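Local coordinates for protein VIN1 (PDB 6BFI) that binds actin filaments as a sponge homolog of vinculin and may play a role in cell-cell adhesion, at residues A[23-28]-A[107-112]; A[114-119]-A[774-779]. All coordinates share one frame; numbering follows the deposited sequence.

Interaction 1: A[23-28]-A[107-112]; sequences QLVLFH and KLLDGA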
ATOM      1  N   GLN A  23      27.265   8.164  24.020  1.00 57.09           N
ATOM      2  CA  GLN A  23      28.506   8.925  24.103  1.00 60.32           C
ATOM      3  C   GLN A  23      29.299   8.578  25.358  1.00 59.82           C
ATOM      4  O   GLN A  23      30.534   8.636  25.341  1.00 56.06           O
ATOM      5  CB  GLN A  23      28.219  10.423  24.049  1.00 61.79           C
ATOM      6  CG  GLN A  23      27.870  10.925  22.659  1.00 62.90           C
ATOM      7  CD  GLN A  23      28.169  12.400  22.485  1.00 68.78           C
ATOM      8  OE1 GLN A  23      28.326  13.133  23.461  1.00 71.84           O
ATOM      9  NE2 GLN A  23      28.260  12.842  21.235  1.00 70.60           N
ATOM     10  N   LEU A  24      28.618   8.216  26.450  1.00 63.19           N
ATOM     11  CA  LEU A  24      29.335   7.745  27.633  1.00 64.73           C
ATOM     12  C   LEU A  24      30.098   6.461  27.334  1.00 65.58           C
ATOM     13  O   LEU A  24      31.264   6.314  27.725  1.00 66.41           O
ATOM     14  CB  LEU A  24      28.366   7.532  28.795  1.00 66.19           C
ATOM     15  CG  LEU A  24      27.908   8.789  29.533  1.00 67.00           C
ATOM     16  CD1 LEU A  24      26.859   8.441  30.580  1.00 69.77           C
ATOM     17  CD2 LEU A  24      29.104   9.480  30.171  1.00 64.49           C
ATOM     18  N   VAL A  25      29.458   5.520  26.636  1.00 66.41           N
ATOM     19  CA  VAL A  25      30.153   4.291  26.257  1.00 64.94           C
ATOM     20  C   VAL A  25      31.323   4.601  25.328  1.00 63.95           C
ATOM     21  O   VAL A  25      32.419   4.040  25.474  1.00 68.78           O
ATOM     22  CB  VAL A  25      29.166   3.295  25.621  1.00 64.06           C
ATOM     23  CG1 VAL A  25      29.901   2.056  25.131  1.00 64.25           C
ATOM     24  CG2 VAL A  25      28.082   2.917  26.618  1.00 66.22           C
ATOM     25  N   LEU A  26      31.115   5.508  24.368  1.00 61.75           N
ATOM     26  CA  LEU A  26      32.176   5.854  23.427  1.00 62.70           C
ATOM     27  C   LEU A  26      33.373   6.477  24.140  1.00 64.13           C
ATOM     28  O   LEU A  26      34.524   6.195  23.794  1.00 62.99           O
ATOM     29  CB  LEU A  26      31.641   6.802  22.354  1.00 63.59           C
ATOM     30  CG  LEU A  26      30.538   6.306  21.415  1.00 64.52           C
ATOM     31  CD1 LEU A  26      30.040   7.441  20.530  1.00 63.63           C
ATOM     32  CD2 LEU A  26      31.025   5.144  20.570  1.00 63.92           C
ATOM     33  N   PHE A  27      33.119   7.338  25.129  1.00 64.11           N
ATOM     34  CA  PHE A  27      34.210   7.921  25.905  1.00 60.64           C
ATOM     35  C   PHE A  27      34.923   6.862  26.733  1.00 64.88           C
ATOM     36  O   PHE A  27      36.160   6.860  26.819  1.00 65.31           O
ATOM     37  CB  PHE A  27      33.676   9.026  26.816  1.00 61.99           C
ATOM     38  CG  PHE A  27      33.600  10.374  26.161  1.00 61.32           C
ATOM     39  CD1 PHE A  27      34.655  10.859  25.410  1.00 61.41           C
ATOM     40  CD2 PHE A  27      32.468  11.160  26.304  1.00 56.73           C
ATOM     41  CE1 PHE A  27      34.583  12.106  24.813  1.00 61.94           C
ATOM     42  CE2 PHE A  27      32.388  12.404  25.706  1.00 56.52           C
ATOM     43  CZ  PHE A  27      33.445  12.877  24.961  1.00 59.04           C
ATOM     44  N   HIS A  28      34.163   5.961  27.361  1.00 66.29           N
ATOM     45  CA  HIS A  28      34.788   4.905  28.151  1.00 67.06           C
ATOM     46  C   HIS A  28      35.702   4.043  27.296  1.00 67.20           C
ATOM     47  O   HIS A  28      36.793   3.661  27.732  1.00 67.01           O
ATOM     48  CB  HIS A  28      33.730   4.037  28.825  1.00 67.40           C
ATOM     49  CG  HIS A  28      34.304   2.876  29.573  1.00 67.14           C
ATOM     50  ND1 HIS A  28      35.146   3.028  30.653  1.00 65.50           N
ATOM     51  CD2 HIS A  28      34.171   1.540  29.385  1.00 69.08           C
ATOM     52  CE1 HIS A  28      35.497   1.839  31.106  1.00 68.82           C
ATOM     53  NE2 HIS A  28      34.920   0.919  30.355  1.00 70.92           N
ATOM     54  N   LYS A 107      28.585  -0.727  36.540  1.00 66.45           N
ATOM     55  CA  LYS A 107      27.524   0.229  36.843  1.00 66.58           C
ATOM     56  C   LYS A 107      27.323   1.220  35.706  1.00 62.45           C
ATOM     57  O   LYS A 107      26.216   1.749  35.537  1.00 58.48           O
ATOM     58  CB  LYS A 107      27.830   0.962  38.148  1.00 73.87           C
ATOM     59  CG  LYS A 107      28.053   0.030  39.329  1.00 80.90           C
ATOM     60  CD  LYS A 107      28.215   0.792  40.631  1.00 86.98           C
ATOM     61  CE  LYS A 107      26.888   0.914  41.355  1.00 90.84           C
ATOM     62  NZ  LYS A 107      26.290  -0.428  41.605  1.00 92.44           N
ATOM     63  N   LEU A 108      28.368   1.480  34.915  1.00 61.39           N
ATOM     64  CA  LEU A 108      28.214   2.339  33.746  1.00 56.66           C
ATOM     65  C   LEU A 108      27.279   1.701  32.726  1.00 55.68           C
ATOM     66  O   LEU A 108      26.352   2.352  32.229  1.00 53.80           O
ATOM     67  CB  LEU A 108      29.576   2.630  33.116  1.00 57.91           C
ATOM     68  CG  LEU A 108      29.529   3.546  31.887  1.00 54.81           C
ATOM     69  CD1 LEU A 108      29.333   4.996  32.298  1.00 54.38           C
ATOM     70  CD2 LEU A 108      30.773   3.394  31.033  1.00 58.85           C
ATOM     71  N   LEU A 109      27.504   0.424  32.406  1.00 60.96           N
ATOM     72  CA  LEU A 109      26.638  -0.248  31.440  1.00 61.41           C
ATOM     73  C   LEU A 109      25.243  -0.484  32.011  1.00 65.79           C
ATOM     74  O   LEU A 109      24.237  -0.251  31.326  1.00 62.78           O
ATOM     75  CB  LEU A 109      27.270  -1.568  30.999  1.00 59.24           C
ATOM     76  CG  LEU A 109      28.603  -1.474  30.250  1.00 58.97           C
ATOM     77  CD1 LEU A 109      29.132  -2.860  29.909  1.00 57.70           C
ATOM     78  CD2 LEU A 109      28.461  -0.626  28.995  1.00 54.24           C
ATOM     79  N   ASP A 110      25.166  -0.939  33.266  1.00 72.30           N
ATOM     80  CA  ASP A 110      23.875  -1.233  33.884  1.00 80.35           C
ATOM     81  C   ASP A 110      23.011   0.018  33.987  1.00 76.33           C
ATOM     82  O   ASP A 110      21.865   0.031  33.524  1.00 72.29           O
ATOM     83  CB  ASP A 110      24.081  -1.858  35.263  1.00 89.81           C
ATOM     84  CG  ASP A 110      24.077  -3.374  35.224  1.00 96.05           C
ATOM     85  OD1 ASP A 110      24.434  -3.944  34.171  1.00 98.76           O
ATOM     86  OD2 ASP A 110      23.713  -3.993  36.245  1.00101.56           O
ATOM     87  N   GLY A 111      23.539   1.078  34.604  1.00 74.01           N
ATOM     88  CA  GLY A 111      22.798   2.326  34.653  1.00 69.10           C
ATOM     89  C   GLY A 111      22.541   2.904  33.277  1.00 65.24           C
ATOM     90  O   GLY A 111      21.528   3.578  33.058  1.00 63.71           O
ATOM     91  N   ALA A 112      23.447   2.641  32.331  1.00 63.17           N
ATOM     92  CA  ALA A 112      23.262   3.105  30.960  1.00 61.51           C
ATOM     93  C   ALA A 112      21.995   2.523  30.346  1.00 57.13           C
ATOM     94  O   ALA A 112      21.150   3.257  29.823  1.00 55.03           O
ATOM     95  CB  ALA A 112      24.488   2.739  30.124  1.00 65.07           C
TER
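The imidazole of His28 is the one flat group in this contact, and Leu108 meets it aslant, neither squarely over a face nor squarely at the edge. Leu108 CD2 lies 3.7 Å from His28 CB and 3.9 Å from His28 CG, so the methyl packs nearest the root of the ring. Both side chains carry CG anti to the backbone N (chi1 176° for His28, -179° for Leu108), which extends each across the gap between the helices. The other methyl of Leu108, CD1, approaches Leu24 CB at 4.4 Å. These short helical segments run nearly antiparallel, at 166° with axes 10.8 Å apart, as expected for helices 8-32 and 102-145 in an N-terminal antiparallel helical bundle of the vinculin family. Helix 68-97 belongs to the same packing: its Leu95 touches both His28 and Leu108. Beside this group, Val25 CG2 reaches Leu109 CD2 at 4.3 Å, an apolar contact looser than that of His28. No hydrogen bond spans the two segments, and all five touching residues are buried. Leu24 also touches Leu43 and Val44 of helix 41-59, while Val25 also borders Lys719 and Ile723 of helix 718-745.

Interaction 2: A[114-119]-A[774-779]; sequences GVINGM and ATVKAT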
ATOM      1  N   GLY A 114      19.670   1.157  32.056  1.00 59.21           N
ATOM      2  CA  GLY A 114      18.585   1.351  32.998  1.00 58.51           C
ATOM      3  C   GLY A 114      17.919   2.705  32.886  1.00 59.24           C
ATOM      4  O   GLY A 114      16.737   2.839  33.207  1.00 61.53           O
ATOM      5  N   VAL A 115      18.660   3.729  32.457  1.00 55.37           N
ATOM      6  CA  VAL A 115      18.019   5.027  32.263  1.00 55.90           C
ATOM      7  C   VAL A 115      17.153   5.012  31.009  1.00 60.07           C
ATOM      8  O   VAL A 115      16.079   5.626  30.973  1.00 58.44           O
ATOM      9  CB  VAL A 115      19.065   6.156  32.227  1.00 52.47           C
ATOM     10  CG1 VAL A 115      19.731   6.311  33.590  1.00 53.86           C
ATOM     11  CG2 VAL A 115      20.100   5.908  31.147  1.00 68.26           C
ATOM     12  N   ILE A 116      17.592   4.296  29.970  1.00 61.78           N
ATOM     13  CA  ILE A 116      16.808   4.196  28.743  1.00 60.96           C
ATOM     14  C   ILE A 116      15.535   3.397  28.995  1.00 60.84           C
ATOM     15  O   ILE A 116      14.417   3.895  28.805  1.00 64.55           O
ATOM     16  CB  ILE A 116      17.649   3.568  27.619  1.00 60.65           C
ATOM     17  CG1 ILE A 116      18.936   4.366  27.403  1.00 62.32           C
ATOM     18  CG2 ILE A 116      16.848   3.498  26.329  1.00 48.82           C
ATOM     19  CD1 ILE A 116      19.869   3.753  26.376  1.00 58.21           C
ATOM     20  N   ASN A 117      15.687   2.142  29.433  1.00 62.07           N
ATOM     21  CA  ASN A 117      14.516   1.312  29.700  1.00 64.14           C
ATOM     22  C   ASN A 117      13.641   1.928  30.786  1.00 64.67           C
ATOM     23  O   ASN A 117      12.406   1.892  30.697  1.00 71.04           O
ATOM     24  CB  ASN A 117      14.951  -0.099  30.093  1.00 68.53           C
ATOM     25  CG  ASN A 117      15.556  -0.869  28.933  1.00 69.36           C
ATOM     26  OD1 ASN A 117      15.270  -0.587  27.769  1.00 71.81           O
ATOM     27  ND2 ASN A 117      16.390  -1.853  29.246  1.00 66.64           N
ATOM     28  N   GLY A 118      14.265   2.517  31.807  1.00 64.53           N
ATOM     29  CA  GLY A 118      13.506   3.097  32.903  1.00 63.77           C
ATOM     30  C   GLY A 118      12.690   4.305  32.486  1.00 61.83           C
ATOM     31  O   GLY A 118      11.525   4.437  32.872  1.00 61.55           O
ATOM     32  N   MET A 119      13.289   5.210  31.708  1.00 60.78           N
ATOM     33  CA  MET A 119      12.516   6.320  31.157  1.00 64.57           C
ATOM     34  C   MET A 119      11.380   5.806  30.285  1.00 63.38           C
ATOM     35  O   MET A 119      10.246   6.307  30.366  1.00 65.17           O
ATOM     36  CB  MET A 119      13.423   7.257  30.358  1.00 67.56           C
ATOM     37  CG  MET A 119      14.234   8.219  31.214  1.00 76.35           C
ATOM     38  SD  MET A 119      15.389   9.212  30.246  1.00 80.02           S
ATOM     39  CE  MET A 119      14.924  10.868  30.747  1.00 87.12           C
ATOM     40  N   ALA A 774      20.466   0.058  19.044  1.00 61.05           N
ATOM     41  CA  ALA A 774      21.874  -0.315  19.085  1.00 54.54           C
ATOM     42  C   ALA A 774      22.534   0.178  20.365  1.00 51.20           C
ATOM     43  O   ALA A 774      23.385  -0.514  20.937  1.00 52.79           O
ATOM     44  CB  ALA A 774      22.601   0.235  17.862  1.00 55.01           C
ATOM     45  N   THR A 775      22.161   1.376  20.830  1.00 51.59           N
ATOM     46  CA  THR A 775      22.687   1.854  22.106  1.00 60.73           C
ATOM     47  C   THR A 775      22.222   0.970  23.257  1.00 61.13           C
ATOM     48  O   THR A 775      22.978   0.727  24.207  1.00 63.97           O
ATOM     49  CB  THR A 775      22.271   3.307  22.340  1.00 63.35           C
ATOM     50  OG1 THR A 775      22.739   4.119  21.257  1.00 64.39           O
ATOM     51  CG2 THR A 775      22.858   3.831  23.644  1.00 57.01           C
ATOM     52  N   VAL A 776      20.987   0.468  23.186  1.00 59.01           N
ATOM     53  CA  VAL A 776      20.491  -0.430  24.225  1.00 59.65           C
ATOM     54  C   VAL A 776      21.215  -1.770  24.164  1.00 61.64           C
ATOM     55  O   VAL A 776      21.582  -2.341  25.200  1.00 64.70           O
ATOM     56  CB  VAL A 776      18.964  -0.599  24.099  1.00 57.17           C
ATOM     57  CG1 VAL A 776      18.455  -1.641  25.085  1.00 59.27           C
ATOM     58  CG2 VAL A 776      18.272   0.727  24.331  1.00 56.80           C
ATOM     59  N   LYS A 777      21.439  -2.289  22.954  1.00 60.44           N
ATOM     60  CA  LYS A 777      22.128  -3.569  22.803  1.00 64.45           C
ATOM     61  C   LYS A 777      23.570  -3.485  23.287  1.00 63.08           C
ATOM     62  O   LYS A 777      24.081  -4.427  23.903  1.00 65.09           O
ATOM     63  CB  LYS A 777      22.077  -4.017  21.341  1.00 67.39           C
ATOM     64  CG  LYS A 777      22.982  -5.191  21.003  1.00 70.24           C
ATOM     65  CD  LYS A 777      22.578  -6.449  21.751  1.00 74.88           C
ATOM     66  CE  LYS A 777      23.515  -7.602  21.423  1.00 78.86           C
ATOM     67  NZ  LYS A 777      23.133  -8.849  22.139  1.00 82.89           N
ATOM     68  N   ALA A 778      24.240  -2.361  23.023  1.00 60.08           N
ATOM     69  CA  ALA A 778      25.635  -2.218  23.428  1.00 59.33           C
ATOM     70  C   ALA A 778      25.792  -2.220  24.943  1.00 74.57           C
ATOM     71  O   ALA A 778      26.815  -2.682  25.461  1.00 74.47           O
ATOM     72  CB  ALA A 778      26.226  -0.939  22.836  1.00 58.33           C
ATOM     73  N   THR A 779      24.800  -1.712  25.671  1.00 77.39           N
ATOM     74  CA  THR A 779      24.862  -1.639  27.123  1.00 77.66           C
ATOM     75  C   THR A 779      24.357  -2.904  27.804  1.00 80.17           C
ATOM     76  O   THR A 779      24.256  -2.933  29.034  1.00 84.16           O
ATOM     77  CB  THR A 779      24.070  -0.431  27.626  1.00 78.07           C
ATOM     78  OG1 THR A 779      22.700  -0.554  27.220  1.00 77.75           O
ATOM     79  CG2 THR A 779      24.649   0.850  27.053  1.00 78.29           C
TER
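Ile116 has CG2 anti to its own backbone N and CG1 anti to the carbonyl carbon (chi1 -56°), and a further extended torsion carries CD1 outward, so two methyls face helix 763-778. Across the gap, Val776 has CG2 beside its backbone N, and that single methyl takes both: Val776 CG2 is 3.7 Å from Ile116 CG2 and 4.0 Å from Ile116 CD1. The two side chains meet at a slant. Ile116 also meets Thr775 at about a right angle, with Ile116 CD1 4.1 Å from Thr775 CG2; the Thr775 hydroxyl instead bonds to the carbonyl of Lys771, one turn earlier. Asn117 OD1 is 4.3 Å from Val776 CG1, a peripheral packing contact.

The segment axes approach to 10.4 Å at -127°, an oblique crossing consistent with the modest 150 Å² buried, and no hydrogen bond links the segments. Helix 763-778 ends here: Thr779 leaves helical geometry, and its OG1 donates to Val776 O at 2.9 Å, from 36° above the carbonyl plane.

Elsewhere on these segments, Met119 packs on Val13 and Val17 of helix 8-32 and on Ala50 and Leu54 of helix 41-59, whereas Ala774 and Ala778 rest on helix 718-745, so the contact joins N-terminal helices to a packed pair from late in the chain.

Overall arrangement
Helix 102-145 serves both contacts, which lie 10 Å apart between centres. Interaction 1 joins it to helix 8-32 from the same N-terminal region; interaction 2 joins it to helix 763-778 across 654 intervening residues. Both are largely buried and apolar, without cross-segment hydrogen bonds, but interaction 1 covers 210 Å² against 150 Å² and is closer to antiparallel. Interaction 2 also includes a partly exposed asparagine at its margin, whereas every touching residue of interaction 1 is buried. Thr779 connects them: its CG2 lies 3.6 Å from Ala112 CB and 4.0 Å from Val25 CG2, so the residue just after helix 763-778 packs against helices 8-32 and 102-145.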